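Local coordinates for uncharacterized protein (Staphylococcus aureus subsp. aureus, PDB 4H0A) that is of unknown function but belongs to the CAP family of cysteine-rich secretory proteins and carries a CAP-associated N-terminal region, at residues T118-E123 with T144-K149; Y154-S159 with R170-E175. One frame throughout, in Å; residues are numbered along the deposited sequence.

Interaction 1: T118-E123 with T144-K149; sequences TSINPE and TQTLIK
Thr146 meets Ile120 through its methyl: CG2 of Thr146 lies 3.8 Å from CG1 of Ile120. The two side chains cross at about a right angle. The methyl of Thr146 stands anti to the backbone N, which sets OG1 beside that N. There the hydroxyl is hydrogen-bonded to the carbonyl of Leu142 in the preceding helix, 139-144. Thr146 thus spends its polar branch on the helix and its apolar branch on the loop.

Leu147 adds only its carbonyl, with O 4.4 Å from CG1 of Ile120. Its side chain packs elsewhere, on Pro124 and Tyr183.

Ile148 touches the loop with both branches. CG1 of Ile148 lies 4.0 Å from CG1 of Ile120 and 4.1 Å from CD1 of the same residue. A chi1 of -51° sets CG1 of Ile148 beside the backbone N and leaves CG2 anti to it. CG2 of Ile148 meets CG2 of Thr118 at 3.6 Å. These two methyls belong to side chains that cross nearly perpendicularly. The hydroxyl of Thr118 is hydrogen-bonded to the carbonyl of Ile114, while its methyl faces the strand.

Lys149 joins through water 1. The water accepts from Asn121 N at 3.2 Å. It also accepts a weak bond from Lys149 N and donates a weak one to Ser119 O, each 3.4 Å long. No direct hydrogen bond links the two segments. Asn34 also spans them, with its side chain bonded to Ser119 N and Lys149 O.

The contact therefore joins an irregular loop to an outermost strand of an antiparallel sheet. Apolar packing and a water bridge, rather than backbone pairing, join the loop to this edge, within the CAP-associated N-terminal region.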
loop_
_atom_site.group_PDB
_atom_site.type_symbol
_atom_site.label_atom_id
_atom_site.label_comp_id
_atom_site.label_asym_id
_atom_site.label_seq_id
_atom_site.Cartn_x
_atom_site.Cartn_y
_atom_site.Cartn_z
ATOM N N THR A 118 7.626 23.139 2.766
ATOM C CA THR A 118 6.383 22.508 3.249
ATOM C C THR A 118 6.401 22.311 4.766
ATOM O O THR A 118 7.344 21.738 5.308
ATOM C CB THR A 118 6.155 21.146 2.556
ATOM O OG1 THR A 118 6.393 21.283 1.157
ATOM C CG2 THR A 118 4.739 20.604 2.757
ATOM N N SER A 119 5.318 22.726 5.435
ATOM C CA SER A 119 5.152 22.562 6.881
ATOM C C SER A 119 4.907 21.092 7.215
ATOM O O SER A 119 3.943 20.514 6.706
ATOM C CB SER A 119 3.981 23.415 7.375
ATOM O OG SER A 119 3.700 23.219 8.752
ATOM N N ILE A 120 5.800 20.473 8.011
ATOM C CA ILE A 120 5.640 19.075 8.427
ATOM C C ILE A 120 5.650 19.055 9.951
ATOM O O ILE A 120 6.513 19.686 10.554
ATOM C CB ILE A 120 6.714 18.125 7.791
ATOM C CG1 ILE A 120 6.270 17.662 6.378
ATOM C CG2 ILE A 120 6.974 16.873 8.673
ATOM C CD1 ILE A 120 6.620 18.565 5.228
ATOM N N ASN A 121 4.688 18.338 10.562
ATOM C CA ASN A 121 4.581 18.231 12.013
ATOM C C ASN A 121 5.035 16.829 12.445
ATOM O O ASN A 121 4.505 15.847 11.939
ATOM C CB ASN A 121 3.142 18.515 12.459
ATOM C CG ASN A 121 2.613 19.853 11.973
ATOM O OD1 ASN A 121 3.332 20.857 11.930
ATOM N ND2 ASN A 121 1.340 19.907 11.602
ATOM N N PRO A 122 6.025 16.683 13.362
ATOM C CA PRO A 122 6.444 15.327 13.766
ATOM C C PRO A 122 5.390 14.558 14.569
ATOM O O PRO A 122 5.372 13.337 14.477
ATOM C CB PRO A 122 7.694 15.573 14.627
ATOM C CG PRO A 122 8.061 16.976 14.411
ATOM C CD PRO A 122 6.815 17.699 14.082
ATOM N N GLU A 123 4.539 15.247 15.366
ATOM C CA GLU A 123 3.472 14.607 16.151
ATOM C C GLU A 123 2.107 15.102 15.646
ATOM O O GLU A 123 1.487 15.960 16.284
ATOM C CB GLU A 123 3.642 14.901 17.652
ATOM C CG GLU A 123 4.727 14.077 18.321
ATOM C CD GLU A 123 4.851 14.296 19.818
ATOM O OE1 GLU A 123 4.567 15.423 20.283
ATOM O OE2 GLU A 123 5.251 13.344 20.527
ATOM N N THR A 144 10.458 8.501 4.702
ATOM C CA THR A 144 9.923 7.634 3.645
ATOM C C THR A 144 8.407 7.384 3.665
ATOM O O THR A 144 7.923 6.671 2.788
ATOM C CB THR A 144 10.668 6.296 3.718
ATOM O OG1 THR A 144 10.254 5.578 4.889
ATOM C CG2 THR A 144 12.203 6.492 3.692
ATOM N N GLN A 145 7.665 7.972 4.610
ATOM C CA GLN A 145 6.207 7.827 4.700
ATOM C C GLN A 145 5.618 9.122 5.240
ATOM O O GLN A 145 4.701 9.090 6.061
ATOM C CB GLN A 145 5.887 6.652 5.636
ATOM C CG GLN A 145 4.566 5.975 5.360
ATOM C CD GLN A 145 4.260 4.888 6.361
ATOM O OE1 GLN A 145 4.966 4.677 7.345
ATOM N NE2 GLN A 145 3.179 4.186 6.147
ATOM N N THR A 146 6.171 10.263 4.804
ATOM C CA THR A 146 5.847 11.586 5.337
ATOM C C THR A 146 4.356 11.862 5.358
ATOM O O THR A 146 3.705 11.716 4.331
ATOM C CB THR A 146 6.548 12.678 4.532
ATOM O OG1 THR A 146 7.832 12.195 4.144
ATOM C CG2 THR A 146 6.674 13.995 5.316
ATOM N N LEU A 147 3.825 12.264 6.527
ATOM C CA LEU A 147 2.419 12.642 6.678
ATOM C C LEU A 147 2.368 14.156 6.590
ATOM O O LEU A 147 3.015 14.819 7.399
ATOM C CB LEU A 147 1.854 12.138 8.007
ATOM C CG LEU A 147 0.371 12.435 8.274
ATOM C CD1 LEU A 147 -0.532 11.820 7.185
ATOM C CD2 LEU A 147 -0.049 11.899 9.631
ATOM N N ILE A 148 1.675 14.709 5.585
ATOM C CA ILE A 148 1.617 16.162 5.378
ATOM C C ILE A 148 0.177 16.608 5.407
ATOM O O ILE A 148 -0.651 15.966 4.773
ATOM C CB ILE A 148 2.290 16.574 4.033
ATOM C CG1 ILE A 148 3.705 15.960 3.893
ATOM C CG2 ILE A 148 2.348 18.107 3.911
ATOM C CD1 ILE A 148 4.373 16.154 2.538
ATOM N N LYS A 149 -0.125 17.727 6.095
ATOM C CA LYS A 149 -1.484 18.254 6.113
ATOM C C LYS A 149 -1.589 19.315 5.022
ATOM O O LYS A 149 -0.811 20.263 5.025
ATOM C CB LYS A 149 -1.836 18.830 7.494
ATOM C CG LYS A 149 -3.317 19.155 7.655
ATOM C CD LYS A 149 -3.662 19.570 9.083
ATOM C CE LYS A 149 -5.114 19.966 9.227
ATOM N NZ LYS A 149 -5.488 20.209 10.645
HETATM O O HOH W 1 2.222 18.175 8.566
#

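Interaction 2: Y154-S159 with R170-E175. With EDO (1,2-ethanediol), chain C.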
loop_
_atom_site.group_PDB
_atom_site.type_symbol
_atom_site.label_atom_id
_atom_site.label_comp_id
_atom_site.label_asym_id
_atom_site.label_seq_id
_atom_site.Cartn_x
_atom_site.Cartn_y
_atom_site.Cartn_z
ATOM N N TYR A 154 -5.012 15.152 4.324
ATOM C CA TYR A 154 -3.649 14.701 4.529
ATOM C C TYR A 154 -3.114 13.996 3.314
ATOM O O TYR A 154 -3.873 13.554 2.442
ATOM C CB TYR A 154 -3.582 13.755 5.737
ATOM C CG TYR A 154 -3.886 14.455 7.040
ATOM C CD1 TYR A 154 -5.197 14.676 7.446
ATOM C CD2 TYR A 154 -2.864 14.950 7.841
ATOM C CE1 TYR A 154 -5.484 15.347 8.632
ATOM C CE2 TYR A 154 -3.139 15.621 9.032
ATOM C CZ TYR A 154 -4.453 15.827 9.421
ATOM O OH TYR A 154 -4.761 16.491 10.584
ATOM N N ALA A 155 -1.797 13.885 3.262
ATOM C CA ALA A 155 -1.105 13.139 2.224
ATOM C C ALA A 155 -0.016 12.323 2.854
ATOM O O ALA A 155 0.709 12.828 3.714
ATOM C CB ALA A 155 -0.515 14.069 1.176
ATOM N N GLN A 156 0.073 11.057 2.464
ATOM C CA GLN A 156 1.164 10.172 2.833
ATOM C C GLN A 156 2.050 10.104 1.611
ATOM O O GLN A 156 1.569 9.695 0.552
ATOM C CB GLN A 156 0.661 8.791 3.228
ATOM C CG GLN A 156 -0.250 8.796 4.444
ATOM C CD GLN A 156 -0.542 7.375 4.799
ATOM O OE1 GLN A 156 -1.455 6.761 4.247
ATOM N NE2 GLN A 156 0.357 6.758 5.550
ATOM N N VAL A 157 3.298 10.574 1.717
ATOM C CA VAL A 157 4.247 10.589 0.612
ATOM C C VAL A 157 5.216 9.434 0.803
ATOM O O VAL A 157 6.013 9.456 1.739
ATOM C CB VAL A 157 4.987 11.948 0.534
ATOM C CG1 VAL A 157 5.864 12.016 -0.717
ATOM C CG2 VAL A 157 3.990 13.100 0.567
ATOM N N TYR A 158 5.160 8.440 -0.087
ATOM C CA TYR A 158 6.013 7.257 -0.009
ATOM C C TYR A 158 7.283 7.466 -0.788
ATOM O O TYR A 158 7.210 7.742 -1.982
ATOM C CB TYR A 158 5.269 6.038 -0.553
ATOM C CG TYR A 158 4.028 5.718 0.246
ATOM C CD1 TYR A 158 4.114 5.083 1.475
ATOM C CD2 TYR A 158 2.765 6.082 -0.213
ATOM C CE1 TYR A 158 2.973 4.786 2.221
ATOM C CE2 TYR A 158 1.619 5.802 0.526
ATOM C CZ TYR A 158 1.723 5.136 1.735
ATOM O OH TYR A 158 0.582 4.850 2.442
ATOM N N SER A 159 8.440 7.336 -0.129
ATOM C CA SER A 159 9.743 7.504 -0.785
ATOM C C SER A 159 10.572 6.272 -0.647
ATOM O O SER A 159 10.376 5.473 0.270
ATOM C CB SER A 159 10.529 8.675 -0.205
ATOM O OG SER A 159 9.797 9.886 -0.252
ATOM N N ARG A 170 -0.648 9.071 -1.258
ATOM C CA ARG A 170 -2.019 8.768 -0.883
ATOM C C ARG A 170 -2.595 9.995 -0.232
ATOM O O ARG A 170 -2.094 10.403 0.816
ATOM C CB ARG A 170 -2.152 7.550 0.050
ATOM C CG ARG A 170 -3.592 7.389 0.601
ATOM C CD ARG A 170 -3.897 5.973 1.020
ATOM N NE ARG A 170 -3.067 5.552 2.145
ATOM C CZ ARG A 170 -2.952 4.297 2.569
ATOM N NH1 ARG A 170 -3.640 3.322 1.980
ATOM N NH2 ARG A 170 -2.162 4.007 3.592
ATOM N N PHE A 171 -3.611 10.615 -0.862
ATOM C CA PHE A 171 -4.322 11.743 -0.255
ATOM C C PHE A 171 -5.497 11.142 0.482
ATOM O O PHE A 171 -6.178 10.291 -0.098
ATOM C CB PHE A 171 -4.769 12.764 -1.299
ATOM C CG PHE A 171 -3.640 13.606 -1.844
ATOM C CD1 PHE A 171 -2.951 13.215 -2.980
ATOM C CD2 PHE A 171 -3.318 14.829 -1.261
ATOM C CE1 PHE A 171 -1.940 14.017 -3.510
ATOM C CE2 PHE A 171 -2.309 15.627 -1.792
ATOM C CZ PHE A 171 -1.623 15.215 -2.911
ATOM N N LEU A 172 -5.740 11.530 1.742
ATOM C CA LEU A 172 -6.848 10.938 2.494
ATOM C C LEU A 172 -7.338 11.838 3.621
ATOM O O LEU A 172 -6.639 12.755 4.048
ATOM C CB LEU A 172 -6.463 9.546 3.054
ATOM C CG LEU A 172 -5.507 9.454 4.272
ATOM C CD1 LEU A 172 -5.236 7.995 4.613
ATOM C CD2 LEU A 172 -4.173 10.168 4.014
ATOM N N THR A 173 -8.560 11.564 4.094
ATOM C CA THR A 173 -9.154 12.326 5.187
ATOM C C THR A 173 -8.645 11.815 6.521
ATOM O O THR A 173 -8.129 10.702 6.614
ATOM C CB THR A 173 -10.683 12.240 5.152
ATOM O OG1 THR A 173 -11.070 10.892 5.410
ATOM C CG2 THR A 173 -11.265 12.714 3.827
ATOM N N LYS A 174 -8.831 12.616 7.565
ATOM C CA LYS A 174 -8.464 12.217 8.921
ATOM C C LYS A 174 -9.226 10.939 9.391
ATOM O O LYS A 174 -8.643 10.121 10.104
ATOM C CB LYS A 174 -8.700 13.367 9.906
ATOM C CG LYS A 174 -10.130 13.882 10.016
ATOM C CD LYS A 174 -10.144 15.184 10.851
ATOM C CE LYS A 174 -11.507 15.825 10.900
ATOM N NZ LYS A 174 -12.456 15.072 11.752
ATOM N N GLU A 175 -10.470 10.714 8.933
ATOM C CA GLU A 175 -11.197 9.506 9.380
ATOM C C GLU A 175 -10.611 8.281 8.697
ATOM O O GLU A 175 -10.479 7.266 9.373
ATOM C CB GLU A 175 -12.743 9.543 9.273
ATOM C CG GLU A 175 -13.360 10.581 8.364
ATOM C CD GLU A 175 -13.259 12.037 8.779
ATOM O OE1 GLU A 175 -13.625 12.373 9.929
ATOM O OE2 GLU A 175 -12.765 12.840 7.955
HETATM C C1 EDO C . -5.699 1.753 -0.334
HETATM O O1 EDO C . -5.400 3.136 -0.406
HETATM C C2 EDO C . -7.042 1.680 0.439
HETATM O O2 EDO C . -7.432 0.341 0.632
#
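Strands 153-159 and 166-172 form an antiparallel beta hairpin inside a larger sheet, and this contact lies toward its open end. Tyr154 and Leu172 are a hydrogen-bonded pair. Tyr154 N donates to Leu172 O at 2.9 Å, and Leu172 N returns a bond to Tyr154 O at 2.8 Å. Gln156 and Arg170 form the next such pair. Between them, Ala155 and Phe171 are a non-hydrogen-bonded pair. The methyl of Ala155 makes an off-centre CH-pi contact with the Phe171 ring, 4.2 Å from CB to the centroid.

The other face carries Tyr154, Gln156, Arg170 and Leu172. CD2 of Leu172 packs on CB of Tyr154 at 4.0 Å. Beyond the pair, CE1 of Tyr154 meets CB of Lys174 at 4.0 Å, as the chain enters helix 174-180.

Gln156 and Arg170 run side by side, pointing the same way. The arginine chain bends at chi3 (65°) and turns its side edge to the amide. NE and NH2 of Arg170 both donate to OE1 of Gln156, each at 2.9 Å. The amide and guanidinium planes are 16° apart, so the two groups are nearly coplanar. NH1 of Arg170 donates to O1 of a 1,2-ethanediol, probably from the crystallisation liquor, and forms a salt bridge with Asp281.

Gln156 NE2 is bonded to the hydroxyl of Tyr183. The amide is thus held at both ends, which fixes its rotation. The buried guanidinium is gripped by a neutral amide on one edge, while Asp281 probably balances its charge.

In the fold
Interactions 1 and 2 lie in series along the chain, with centres about 10 Å apart. Both fall within the CAP-associated N-terminal region and on the same side of the chain's centre. They share one antiparallel sheet, in which strand 145-150 lies at one edge, strand 153-159 is next and strand 166-172 follows. Backbone pairing joins the two contacts directly: Ile148 O lies 2.8 Å from Ala155 N, and Thr146 O lies 2.9 Å from Val157 N, both probable hydrogen bonds. Packing of Ile148 on Val157 adds to the join. Interaction 1 thus places a loop on the sheet edge, and interaction 2 pairs the strands further in. Loop, edge strand and hairpin form one continuous unit.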